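Local coordinates for protein MFP2b (Ascaris suum, PDB 2BJR) that enhances the polymerization of major sperm protein that drives amoeboid motility of nematode sperm, and carries a bound zinc ion, at residues A[14-19]-A[56-61]; A[229-234]-A[267-272]; A[236-241]-A[255-260]; A[287-292]-A[350-355]. One frame throughout, in Å; residues are numbered along the deposited sequence.

Contact 1: residues A[14-19]-A[56-61]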
loop_
_atom_site.group_PDB
_atom_site.type_symbol
_atom_site.label_atom_id
_atom_site.label_comp_id
_atom_site.label_asym_id
_atom_site.label_seq_id
_atom_site.Cartn_x
_atom_site.Cartn_y
_atom_site.Cartn_z
ATOM N N GLY A 14 -12.228 -1.416 13.151
ATOM C CA GLY A 14 -12.286 -0.896 11.787
ATOM C C GLY A 14 -13.607 -0.303 11.400
ATOM O O GLY A 14 -14.368 -0.921 10.693
ATOM N N PRO A 15 -13.923 0.874 11.885
ATOM C CA PRO A 15 -15.214 1.463 11.562
ATOM C C PRO A 15 -15.280 1.815 10.068
ATOM O O PRO A 15 -14.413 2.533 9.537
ATOM C CB PRO A 15 -15.305 2.685 12.486
ATOM C CG PRO A 15 -13.942 2.910 12.965
ATOM C CD PRO A 15 -13.097 1.723 12.754
ATOM N N ILE A 16 -16.262 1.220 9.389
ATOM C CA ILE A 16 -16.463 1.490 7.957
ATOM C C ILE A 16 -16.725 2.946 7.741
ATOM O O ILE A 16 -17.461 3.587 8.497
ATOM C CB ILE A 16 -17.580 0.599 7.375
ATOM C CG1 ILE A 16 -17.188 -0.871 7.487
ATOM C CG2 ILE A 16 -17.893 0.964 5.916
ATOM C CD1 ILE A 16 -18.334 -1.830 7.324
ATOM N N GLY A 17 -16.069 3.535 6.749
ATOM C CA GLY A 17 -16.222 4.946 6.494
ATOM C C GLY A 17 -15.372 5.887 7.353
ATOM O O GLY A 17 -15.505 7.069 7.238
ATOM N N SER A 18 -14.515 5.343 8.197
ATOM C CA SER A 18 -13.535 6.102 8.952
ATOM C C SER A 18 -12.103 5.640 8.558
ATOM O O SER A 18 -11.925 4.610 7.948
ATOM C CB SER A 18 -13.754 5.915 10.466
ATOM O OG SER A 18 -14.922 6.608 10.903
ATOM N N PRO A 19 -11.088 6.406 8.895
ATOM C CA PRO A 19 -9.710 5.990 8.573
ATOM C C PRO A 19 -9.276 4.691 9.177
ATOM O O PRO A 19 -9.840 4.216 10.174
ATOM C CB PRO A 19 -8.863 7.153 9.075
ATOM C CG PRO A 19 -9.756 8.310 9.075
ATOM C CD PRO A 19 -11.118 7.744 9.516
ATOM N N ILE A 56 -12.078 3.512 5.247
ATOM C CA ILE A 56 -12.284 2.097 4.993
ATOM C C ILE A 56 -13.524 1.855 4.125
ATOM O O ILE A 56 -14.638 2.311 4.451
ATOM C CB ILE A 56 -12.462 1.323 6.354
ATOM C CG1 ILE A 56 -11.193 1.363 7.192
ATOM C CG2 ILE A 56 -12.892 -0.136 6.134
ATOM C CD1 ILE A 56 -11.405 0.798 8.640
ATOM N N GLU A 57 -13.320 1.120 3.031
ATOM C CA GLU A 57 -14.373 0.393 2.340
ATOM C C GLU A 57 -13.962 -1.060 2.421
ATOM O O GLU A 57 -12.795 -1.382 2.705
ATOM C CB GLU A 57 -14.507 0.873 0.905
ATOM C CG GLU A 57 -15.146 2.258 0.794
ATOM C CD GLU A 57 -15.540 2.679 -0.620
ATOM O OE1 GLU A 57 -15.560 1.855 -1.540
ATOM O OE2 GLU A 57 -15.847 3.864 -0.824
ATOM N N CYS A 58 -14.896 -1.982 2.246
ATOM C CA CYS A 58 -14.589 -3.376 2.380
ATOM C C CYS A 58 -15.587 -4.271 1.642
ATOM O O CYS A 58 -16.652 -3.816 1.204
ATOM C CB CYS A 58 -14.482 -3.767 3.850
ATOM S SG CYS A 58 -15.984 -3.297 4.783
ATOM N N SER A 59 -15.203 -5.523 1.480
ATOM C CA SER A 59 -15.949 -6.531 0.731
ATOM C C SER A 59 -15.784 -7.903 1.335
ATOM O O SER A 59 -14.656 -8.344 1.590
ATOM C CB SER A 59 -15.485 -6.567 -0.724
ATOM O OG SER A 59 -16.180 -7.550 -1.475
ATOM N N PHE A 60 -16.903 -8.605 1.570
ATOM C CA PHE A 60 -16.893 -9.945 2.133
ATOM C C PHE A 60 -17.900 -10.794 1.324
ATOM O O PHE A 60 -18.918 -10.259 0.896
ATOM C CB PHE A 60 -17.316 -9.957 3.614
ATOM C CG PHE A 60 -16.372 -9.242 4.530
ATOM C CD1 PHE A 60 -16.437 -7.898 4.650
ATOM C CD2 PHE A 60 -15.334 -9.934 5.159
ATOM C CE1 PHE A 60 -15.560 -7.217 5.441
ATOM C CE2 PHE A 60 -14.461 -9.265 5.983
ATOM C CZ PHE A 60 -14.555 -7.922 6.104
ATOM N N PRO A 61 -17.583 -12.052 1.082
ATOM C CA PRO A 61 -18.508 -12.999 0.468
ATOM C C PRO A 61 -19.413 -13.694 1.492
ATOM O O PRO A 61 -18.957 -14.318 2.436
ATOM C CB PRO A 61 -17.586 -14.012 -0.187
ATOM C CG PRO A 61 -16.296 -13.925 0.546
ATOM C CD PRO A 61 -16.267 -12.664 1.303
#
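A type II beta turn from Pro15 to Ser18, at the end of edge strand 10-15, closes over the start of strand 55-62 in the antiparallel N-terminal sheet, and its residues meet Ile56 and Cys58. Two backbone bonds fasten the turn to one residue. Gly17 N gives its hydrogen to Ile56 O at 3.0 Å, with 157° at the hydrogen, and Ile56 N returns a bond of 2.9 Å to Ser18 O, similarly straight at 161°. Both polar backbone atoms of Ile56 are thereby used by the turn, whose own closure is the bond from Ser18 N to Pro15 O (3.1 Å). The side chain of Ile56 runs back along the turn toward Gly14: CG1 passes Ser18 O at 3.4 Å, and the terminal CD1 ends 3.7 Å from Gly14 CA, beside Pro15 O. That reach follows from CG1 lying opposite the carbonyl carbon (chi1 -65°) with an extended second torsion. Beyond the contact, Ile77 of strand 76-81 touches Ile16, Ile56 and Cys58, and Leu73 of helix 70-73 touches Ile16 and Cys58, which places Ile16 and Cys58 in an apolar layer between turn, helix and sheet. Within that layer the CG1-CD1 arm of Ile16 lies against a single sulfur, CD1 standing 3.8 Å from Cys58 SG.

Contact 2: residues A[229-234]-A[267-272]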
loop_
_atom_site.group_PDB
_atom_site.type_symbol
_atom_site.label_atom_id
_atom_site.label_comp_id
_atom_site.label_asym_id
_atom_site.label_seq_id
_atom_site.Cartn_x
_atom_site.Cartn_y
_atom_site.Cartn_z
ATOM N N TYR A 229 6.910 15.912 0.563
ATOM C CA TYR A 229 7.261 14.528 0.424
ATOM C C TYR A 229 6.136 13.758 -0.248
ATOM O O TYR A 229 5.000 14.178 -0.226
ATOM C CB TYR A 229 7.537 13.893 1.767
ATOM C CG TYR A 229 8.610 14.614 2.599
ATOM C CD1 TYR A 229 8.284 15.767 3.339
ATOM C CD2 TYR A 229 9.907 14.148 2.638
ATOM C CE1 TYR A 229 9.226 16.407 4.130
ATOM C CE2 TYR A 229 10.874 14.830 3.392
ATOM C CZ TYR A 229 10.485 15.929 4.167
ATOM O OH TYR A 229 11.404 16.614 4.925
ATOM N N VAL A 230 6.498 12.665 -0.914
ATOM C CA VAL A 230 5.548 11.897 -1.712
ATOM C C VAL A 230 4.554 11.081 -0.871
ATOM O O VAL A 230 4.941 10.331 0.014
ATOM C CB VAL A 230 6.322 10.928 -2.596
ATOM C CG1 VAL A 230 5.309 10.004 -3.403
ATOM C CG2 VAL A 230 7.195 11.694 -3.573
ATOM N N ALA A 231 3.278 11.211 -1.197
ATOM C CA ALA A 231 2.215 10.444 -0.546
ATOM C C ALA A 231 1.191 10.088 -1.600
ATOM O O ALA A 231 1.089 10.771 -2.638
ATOM C CB ALA A 231 1.598 11.277 0.538
ATOM N N LEU A 232 0.432 9.019 -1.309
ATOM C CA LEU A 232 -0.626 8.485 -2.126
ATOM C C LEU A 232 -1.932 8.440 -1.366
ATOM O O LEU A 232 -1.966 8.089 -0.194
ATOM C CB LEU A 232 -0.266 7.084 -2.538
ATOM C CG LEU A 232 -1.267 6.181 -3.255
ATOM C CD1 LEU A 232 -1.477 6.689 -4.633
ATOM C CD2 LEU A 232 -0.811 4.728 -3.210
ATOM N N TRP A 233 -2.987 8.860 -2.049
ATOM C CA TRP A 233 -4.348 8.830 -1.546
ATOM C C TRP A 233 -5.199 8.193 -2.666
ATOM O O TRP A 233 -4.686 7.894 -3.751
ATOM C CB TRP A 233 -4.776 10.246 -1.371
ATOM C CG TRP A 233 -5.893 10.525 -0.486
ATOM C CD1 TRP A 233 -6.159 9.951 0.699
ATOM C CD2 TRP A 233 -6.885 11.518 -0.694
ATOM N NE1 TRP A 233 -7.255 10.543 1.281
ATOM C CE2 TRP A 233 -7.733 11.504 0.433
ATOM C CE3 TRP A 233 -7.124 12.461 -1.700
ATOM C CZ2 TRP A 233 -8.793 12.401 0.588
ATOM C CZ3 TRP A 233 -8.195 13.349 -1.555
ATOM C CH2 TRP A 233 -9.022 13.303 -0.423
ATOM N N TYR A 234 -6.499 8.020 -2.402
ATOM C CA TYR A 234 -7.423 7.424 -3.355
ATOM C C TYR A 234 -8.718 8.228 -3.403
ATOM O O TYR A 234 -9.200 8.631 -2.372
ATOM C CB TYR A 234 -7.701 5.996 -2.946
ATOM C CG TYR A 234 -6.618 5.069 -3.373
ATOM C CD1 TYR A 234 -5.549 4.770 -2.505
ATOM C CD2 TYR A 234 -6.650 4.449 -4.618
ATOM C CE1 TYR A 234 -4.507 3.985 -2.904
ATOM C CE2 TYR A 234 -5.612 3.578 -5.000
ATOM C CZ TYR A 234 -4.533 3.396 -4.147
ATOM O OH TYR A 234 -3.530 2.547 -4.489
ATOM N N GLY A 267 -7.616 11.888 6.061
ATOM C CA GLY A 267 -7.701 10.551 6.637
ATOM C C GLY A 267 -6.467 9.706 6.264
ATOM O O GLY A 267 -5.339 10.196 6.289
ATOM N N SER A 268 -6.713 8.455 5.902
ATOM C CA SER A 268 -5.666 7.482 5.618
ATOM C C SER A 268 -4.924 7.783 4.298
ATOM O O SER A 268 -5.553 7.978 3.267
ATOM C CB SER A 268 -6.236 6.073 5.596
ATOM O OG SER A 268 -6.518 5.598 6.911
ATOM N N ILE A 269 -3.591 7.839 4.372
ATOM C CA ILE A 269 -2.709 8.016 3.212
ATOM C C ILE A 269 -1.579 7.007 3.269
ATOM O O ILE A 269 -1.432 6.277 4.246
ATOM C CB ILE A 269 -2.075 9.426 3.158
ATOM C CG1 ILE A 269 -1.217 9.668 4.397
ATOM C CG2 ILE A 269 -3.162 10.467 2.976
ATOM C CD1 ILE A 269 -0.330 10.923 4.242
ATOM N N GLN A 270 -0.807 6.924 2.182
ATOM C CA GLN A 270 0.369 6.050 2.158
ATOM C C GLN A 270 1.589 6.933 1.890
ATOM O O GLN A 270 1.575 7.756 0.975
ATOM C CB GLN A 270 0.225 4.964 1.131
ATOM C CG GLN A 270 -0.954 4.023 1.443
ATOM C CD GLN A 270 -1.131 2.944 0.376
ATOM O OE1 GLN A 270 -0.161 2.483 -0.174
ATOM N NE2 GLN A 270 -2.375 2.494 0.151
ATOM N N ILE A 271 2.609 6.759 2.699
ATOM C CA ILE A 271 3.811 7.551 2.560
ATOM C C ILE A 271 4.926 6.708 1.978
ATOM O O ILE A 271 5.242 5.615 2.476
ATOM C CB ILE A 271 4.228 8.144 3.900
ATOM C CG1 ILE A 271 3.149 9.125 4.440
ATOM C CG2 ILE A 271 5.600 8.856 3.752
ATOM C CD1 ILE A 271 3.404 9.718 5.823
ATOM N N LEU A 272 5.574 7.237 0.930
ATOM C CA LEU A 272 6.658 6.510 0.281
ATOM C C LEU A 272 7.939 6.610 1.151
ATOM O O LEU A 272 8.258 7.685 1.644
ATOM C CB LEU A 272 6.918 7.072 -1.145
ATOM C CG LEU A 272 7.989 6.355 -1.939
ATOM C CD1 LEU A 272 7.597 4.960 -2.217
ATOM C CD2 LEU A 272 8.238 7.068 -3.233
HETATM O O HOH W 1 7.460 10.256 1.136
#
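Leu232 and Gln270 form an antiparallel hydrogen-bonded pair: Leu232 N reaches Gln270 O at 2.8 Å and Gln270 N reaches Leu232 O at 2.9 Å. Their side chains run alongside each other on one face of the sheet, Leu232 CD2 resting 3.8 Å from Gln270 OE1, while the amide end NE2 meets the edge of the Tyr234 ring near CE1, ring and amide planes 39° apart. The neighbouring pair, Ala231 with Ile271, is non-hydrogen-bonded, and its side chains occupy the other face. There Ala231 CB faces Ile269 CD1 at 4.2 Å. The indole of Trp233 turns its edge to Ser268 O, which lies in the ring plane 3.3 Å from CD1. Farther along, Leu272 N donates to Val230 O over a longer 3.3 Å, and a water donates to both Val230 O and Leu272 O, a bridge where the strands begin to part.

Several outer residues set these groups. Trp233 NE1 bonds to Ile266 O and the ring stacks on Phe255; Gln270 OE1 accepts from Gln31 and Lys26, residues of the N-terminal part of the chain. With 145° between strand directions and an axis approach of 4.6 Å, this is the antiparallel pairing of two strongly twisted neighbouring strands, 229-235 and 268-274, splaying at the Val230-Leu272 end, within an antiparallel beta sheet of the second cytosolic motility protein region.

Contact 3: residues A[236-241]-A[255-260]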
loop_
_atom_site.group_PDB
_atom_site.type_symbol
_atom_site.label_atom_id
_atom_site.label_comp_id
_atom_site.label_asym_id
_atom_site.label_seq_id
_atom_site.Cartn_x
_atom_site.Cartn_y
_atom_site.Cartn_z
ATOM N N SER A 236 -12.460 7.762 -5.519
ATOM C CA SER A 236 -13.209 6.877 -6.397
ATOM C C SER A 236 -12.436 5.746 -7.012
ATOM O O SER A 236 -12.562 5.513 -8.195
ATOM C CB SER A 236 -13.840 7.695 -7.517
ATOM O OG SER A 236 -14.630 8.747 -6.992
ATOM N N GLY A 237 -11.607 5.043 -6.234
ATOM C CA GLY A 237 -10.809 3.972 -6.749
ATOM C C GLY A 237 -9.615 4.410 -7.587
ATOM O O GLY A 237 -8.868 3.582 -8.050
ATOM N N GLU A 238 -9.405 5.710 -7.722
ATOM C CA GLU A 238 -8.275 6.229 -8.500
ATOM C C GLU A 238 -7.094 6.655 -7.595
ATOM O O GLU A 238 -7.295 7.385 -6.617
ATOM C CB GLU A 238 -8.690 7.440 -9.295
ATOM C CG GLU A 238 -9.766 7.122 -10.328
ATOM C CD GLU A 238 -10.210 8.303 -11.163
ATOM O OE1 GLU A 238 -9.418 9.243 -11.436
ATOM O OE2 GLU A 238 -11.384 8.236 -11.624
ATOM N N PRO A 239 -5.881 6.258 -7.943
ATOM C CA PRO A 239 -4.693 6.676 -7.182
ATOM C C PRO A 239 -4.335 8.119 -7.425
ATOM O O PRO A 239 -4.378 8.608 -8.571
ATOM C CB PRO A 239 -3.613 5.739 -7.701
ATOM C CG PRO A 239 -4.007 5.440 -9.098
ATOM C CD PRO A 239 -5.500 5.415 -9.088
ATOM N N VAL A 240 -4.084 8.854 -6.342
ATOM C CA VAL A 240 -3.748 10.261 -6.386
ATOM C C VAL A 240 -2.429 10.473 -5.642
ATOM O O VAL A 240 -2.365 10.301 -4.418
ATOM C CB VAL A 240 -4.818 11.083 -5.684
ATOM C CG1 VAL A 240 -4.606 12.577 -5.876
ATOM C CG2 VAL A 240 -6.188 10.645 -6.192
HETATM N N MSE A 241 -1.396 10.863 -6.389
HETATM C CA MSE A 241 -0.157 11.270 -5.752
HETATM C C MSE A 241 -0.262 12.735 -5.362
HETATM O O MSE A 241 -0.880 13.550 -5.999
HETATM C CB MSE A 241 1.079 11.070 -6.624
HETATM C CG MSE A 241 1.341 9.697 -7.025
HETATM SE SE MSE A 241 1.964 8.562 -5.613
HETATM C CE MSE A 241 2.167 7.029 -6.738
ATOM N N PHE A 255 -3.817 17.093 -1.807
ATOM C CA PHE A 255 -3.996 16.381 -3.090
ATOM C C PHE A 255 -4.905 17.190 -4.009
ATOM O O PHE A 255 -5.781 17.936 -3.544
ATOM C CB PHE A 255 -4.592 14.990 -2.840
ATOM C CG PHE A 255 -3.728 14.100 -1.939
ATOM C CD1 PHE A 255 -3.960 14.028 -0.583
ATOM C CD2 PHE A 255 -2.735 13.308 -2.469
ATOM C CE1 PHE A 255 -3.182 13.224 0.224
ATOM C CE2 PHE A 255 -1.926 12.499 -1.656
ATOM C CZ PHE A 255 -2.135 12.460 -0.334
ATOM N N GLY A 256 -4.704 17.032 -5.316
ATOM C CA GLY A 256 -5.579 17.583 -6.324
ATOM C C GLY A 256 -6.161 16.451 -7.144
ATOM O O GLY A 256 -5.452 15.540 -7.559
ATOM N N TRP A 257 -7.475 16.473 -7.349
ATOM C CA TRP A 257 -8.147 15.445 -8.104
ATOM C C TRP A 257 -9.555 15.922 -8.400
ATOM O O TRP A 257 -10.110 16.693 -7.615
ATOM C CB TRP A 257 -8.222 14.139 -7.314
ATOM C CG TRP A 257 -8.914 13.056 -8.048
ATOM C CD1 TRP A 257 -8.358 12.155 -8.885
ATOM C CD2 TRP A 257 -10.312 12.749 -7.995
ATOM N NE1 TRP A 257 -9.311 11.281 -9.340
ATOM C CE2 TRP A 257 -10.529 11.647 -8.831
ATOM C CE3 TRP A 257 -11.399 13.296 -7.308
ATOM C CZ2 TRP A 257 -11.800 11.071 -9.010
ATOM C CZ3 TRP A 257 -12.673 12.736 -7.498
ATOM C CH2 TRP A 257 -12.849 11.646 -8.338
ATOM N N GLY A 258 -10.072 15.488 -9.529
ATOM C CA GLY A 258 -11.445 15.773 -9.973
ATOM C C GLY A 258 -11.785 17.247 -10.061
ATOM O O GLY A 258 -12.927 17.627 -9.886
ATOM N N GLY A 259 -10.792 18.076 -10.351
ATOM C CA GLY A 259 -10.927 19.530 -10.396
ATOM C C GLY A 259 -10.897 20.227 -9.054
ATOM O O GLY A 259 -11.082 21.421 -9.000
ATOM N N HIS A 260 -10.632 19.497 -7.966
ATOM C CA HIS A 260 -10.621 20.077 -6.629
ATOM C C HIS A 260 -9.265 19.953 -5.923
ATOM O O HIS A 260 -8.446 19.122 -6.286
ATOM C CB HIS A 260 -11.632 19.391 -5.703
ATOM C CG HIS A 260 -12.983 19.168 -6.313
ATOM N ND1 HIS A 260 -13.535 17.908 -6.449
ATOM C CD2 HIS A 260 -13.917 20.040 -6.764
ATOM C CE1 HIS A 260 -14.730 18.014 -7.006
ATOM N NE2 HIS A 260 -14.988 19.298 -7.201
HETATM O O HOH W 2 -1.809 16.037 -5.897
#
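Glu238 and Trp257 cross at about a right angle, and their flat groups are steeply inclined to each other, carboxylate and indole planes 74° apart. The indole edge points into the carboxylate from above its plane: NE1 donates to Glu238 OE1 at 2.9 Å, with an N-H...O angle of 159°, while OE1 itself stays close to the ring plane. Two torsions set up this meeting, the extended chain of Glu238 beyond CG and the first torsion of Trp257, which swings CG opposite its backbone N (chi1 180°). At the far end of the indole, Ser236 OG approaches CH2 at 3.7 Å.

Val240 supplies the apolar side of the contact with both branches. Its CG2 comes to Trp257 CD1 at 3.8 Å, the two side chains again nearly perpendicular, and CG1 touches Phe255 CB and passes 3.5 Å from Gly256 O. The Phe255 ring brings CE2 to Val240 O and presents its edge to Met241 C; residue 241 is a selenomethionine. Here the hairpin strands 238-247 and 250-257 have diverged, their short axes approaching only to 7.0 Å, and a water spans the gap, donating to Met241 O at 2.7 Å and accepting from Gly256 N.

Outside the pair, Glu238 OE2 makes a salt bridge with Lys309. The carboxylate thus has a separate partner at each oxygen, a cation and an indole N-H, and these would probably stabilise its negative charge while limiting its rotation across the opened end of the beta hairpin.

Contact 4: residues A[287-292]-A[350-355]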
loop_
_atom_site.group_PDB
_atom_site.type_symbol
_atom_site.label_atom_id
_atom_site.label_comp_id
_atom_site.label_asym_id
_atom_site.label_seq_id
_atom_site.Cartn_x
_atom_site.Cartn_y
_atom_site.Cartn_z
ATOM N N LYS A 287 13.820 12.891 -12.330
ATOM C CA LYS A 287 14.309 13.042 -13.715
ATOM C C LYS A 287 13.368 13.906 -14.528
ATOM O O LYS A 287 12.152 13.872 -14.296
ATOM C CB LYS A 287 14.417 11.679 -14.394
ATOM C CG LYS A 287 15.354 10.689 -13.730
ATOM C CD LYS A 287 16.824 11.241 -13.794
ATOM C CE LYS A 287 17.842 10.155 -13.488
ATOM N NZ LYS A 287 19.169 10.763 -13.116
ATOM N N PRO A 288 13.911 14.701 -15.479
ATOM C CA PRO A 288 13.084 15.505 -16.368
ATOM C C PRO A 288 12.132 14.606 -17.093
ATOM O O PRO A 288 12.480 13.473 -17.436
ATOM C CB PRO A 288 14.111 16.188 -17.328
ATOM C CG PRO A 288 15.397 16.236 -16.529
ATOM C CD PRO A 288 15.353 14.910 -15.751
ATOM N N PHE A 289 10.938 15.121 -17.318
ATOM C CA PHE A 289 9.858 14.355 -17.895
ATOM C C PHE A 289 10.261 13.582 -19.204
ATOM O O PHE A 289 9.900 12.420 -19.359
ATOM C CB PHE A 289 8.639 15.259 -18.113
ATOM C CG PHE A 289 7.438 14.535 -18.628
ATOM C CD1 PHE A 289 6.405 14.155 -17.768
ATOM C CD2 PHE A 289 7.292 14.249 -19.979
ATOM C CE1 PHE A 289 5.295 13.500 -18.240
ATOM C CE2 PHE A 289 6.158 13.566 -20.445
ATOM C CZ PHE A 289 5.178 13.175 -19.565
ATOM N N PRO A 290 10.952 14.205 -20.149
ATOM C CA PRO A 290 11.309 13.477 -21.375
ATOM C C PRO A 290 12.238 12.306 -21.151
ATOM O O PRO A 290 12.152 11.326 -21.871
ATOM C CB PRO A 290 11.923 14.566 -22.268
ATOM C CG PRO A 290 11.430 15.854 -21.685
ATOM C CD PRO A 290 11.363 15.619 -20.212
ATOM N N GLU A 291 13.099 12.388 -20.143
ATOM C CA GLU A 291 13.933 11.272 -19.768
ATOM C C GLU A 291 13.117 10.189 -19.054
ATOM O O GLU A 291 13.219 8.999 -19.372
ATOM C CB GLU A 291 15.109 11.768 -18.923
ATOM C CG GLU A 291 16.068 10.665 -18.541
ATOM C CD GLU A 291 17.216 11.124 -17.658
ATOM O OE1 GLU A 291 17.395 12.347 -17.433
ATOM O OE2 GLU A 291 17.925 10.226 -17.181
ATOM N N ALA A 292 12.267 10.618 -18.127
ATOM C CA ALA A 292 11.369 9.705 -17.432
ATOM C C ALA A 292 10.510 8.889 -18.380
ATOM O O ALA A 292 10.222 7.744 -18.119
ATOM C CB ALA A 292 10.474 10.497 -16.430
ATOM N N ALA A 350 3.333 21.279 -22.024
ATOM C CA ALA A 350 3.431 21.922 -20.737
ATOM C C ALA A 350 3.906 20.955 -19.635
ATOM O O ALA A 350 4.352 21.430 -18.607
ATOM C CB ALA A 350 2.120 22.550 -20.346
ATOM N N VAL A 351 3.823 19.637 -19.833
ATOM C CA VAL A 351 4.313 18.694 -18.805
ATOM C C VAL A 351 5.790 18.343 -18.967
ATOM O O VAL A 351 6.388 17.744 -18.078
ATOM C CB VAL A 351 3.488 17.389 -18.692
ATOM C CG1 VAL A 351 1.982 17.677 -18.617
ATOM C CG2 VAL A 351 3.787 16.424 -19.836
ATOM N N HIS A 352 6.391 18.734 -20.094
ATOM C CA HIS A 352 7.771 18.360 -20.366
ATOM C C HIS A 352 8.766 18.994 -19.364
ATOM O O HIS A 352 9.826 18.425 -19.171
ATOM C CB HIS A 352 8.149 18.678 -21.820
ATOM C CG HIS A 352 7.366 17.893 -22.841
ATOM N ND1 HIS A 352 7.604 17.999 -24.200
ATOM C CD2 HIS A 352 6.327 17.036 -22.704
ATOM C CE1 HIS A 352 6.750 17.222 -24.851
ATOM N NE2 HIS A 352 5.961 16.626 -23.968
ATOM N N SER A 353 8.415 20.116 -18.725
ATOM C CA SER A 353 9.218 20.711 -17.642
ATOM C C SER A 353 9.107 20.011 -16.252
ATOM O O SER A 353 9.867 20.372 -15.288
ATOM C CB SER A 353 8.879 22.186 -17.435
ATOM O OG SER A 353 7.469 22.413 -17.283
ATOM N N CYS A 354 8.178 19.062 -16.131
ATOM C CA CYS A 354 7.950 18.332 -14.870
ATOM C C CYS A 354 9.222 17.555 -14.513
ATOM O O CYS A 354 9.936 17.111 -15.397
ATOM C CB CYS A 354 6.768 17.300 -14.964
ATOM S SG CYS A 354 5.207 18.143 -14.950
HETATM N N MSE A 355 9.441 17.323 -13.224
HETATM C CA MSE A 355 10.495 16.437 -12.771
HETATM C C MSE A 355 9.795 15.225 -12.134
HETATM O O MSE A 355 9.015 15.380 -11.203
HETATM C CB MSE A 355 11.418 17.133 -11.764
HETATM C CG MSE A 355 12.066 18.449 -12.240
HETATM SE SE MSE A 355 13.412 17.908 -13.521
HETATM C CE MSE A 355 14.640 16.905 -12.490
#
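The Phe289 side chain is the main bump of this contact, where strand 282-288 turns into the short helix 289-292 and meets the type I beta turn from Val351 to Cys354, just before strand 355-361 in an antiparallel beta sheet. Its ring is received by the turn. Val351 CG2 sits over one ring face, 3.7 Å from the centroid, a CH-pi contact, and Val351 O lies 3.4 Å from Phe289 CB at the root of the ring. The His352 ring runs almost parallel to that of Phe289, planes 13° apart, but it is slid so far aside that the centroids are 5.8 Å apart and overlap is slight. Glu333 accounts for the outer end of the imidazole by bonding to His352 NE2, and it also touches Phe289 and Val351. With CG opposite the backbone N (chi1 -176°), the phenyl leaves the helix start directly for this hollow, and Cys354 CB packs against Phe289 CB at the root of the ring.

A smaller bump lies on each flank. Pro290 CD approaches His352 O at 3.4 Å. On the strand side Pro288, the helix N-cap residue, pairs with Met355 in a non-hydrogen-bonded antiparallel bridge. Met355 is a selenomethionine, and its bends at the second and third torsions lay its end along the proline ring, SE 3.7 Å from Pro288 CA and CE 3.9 Å from CD. Between the two flanks the helix entry is tied to the turn by Phe289 N, which donates to Cys354 O at 2.9 Å, a bent bond with 135° at the hydrogen.

In the fold
Contacts 2 and 3 share one sheet: strands 229-235 and 238-247 are neighbours, and the centres lie about 12 Å apart. Trp233 O and Val240 N, 2.8 Å apart, probably hydrogen bond, and Trp233 CB packs on Phe255 CZ at 3.6 Å. Contact 1 belongs to the other family region, yet touches contact 2 where Pro19 CB comes within 3.5 Å of Ser268 OG, so the two regions meet there. Contact 4 stands apart, its nearest atoms about 9 Å from contact 2 and about 28 Å from contact 1, across the chain's centre. All four lie away from the zinc site of His86, Cys174, Cys176 and Cys179.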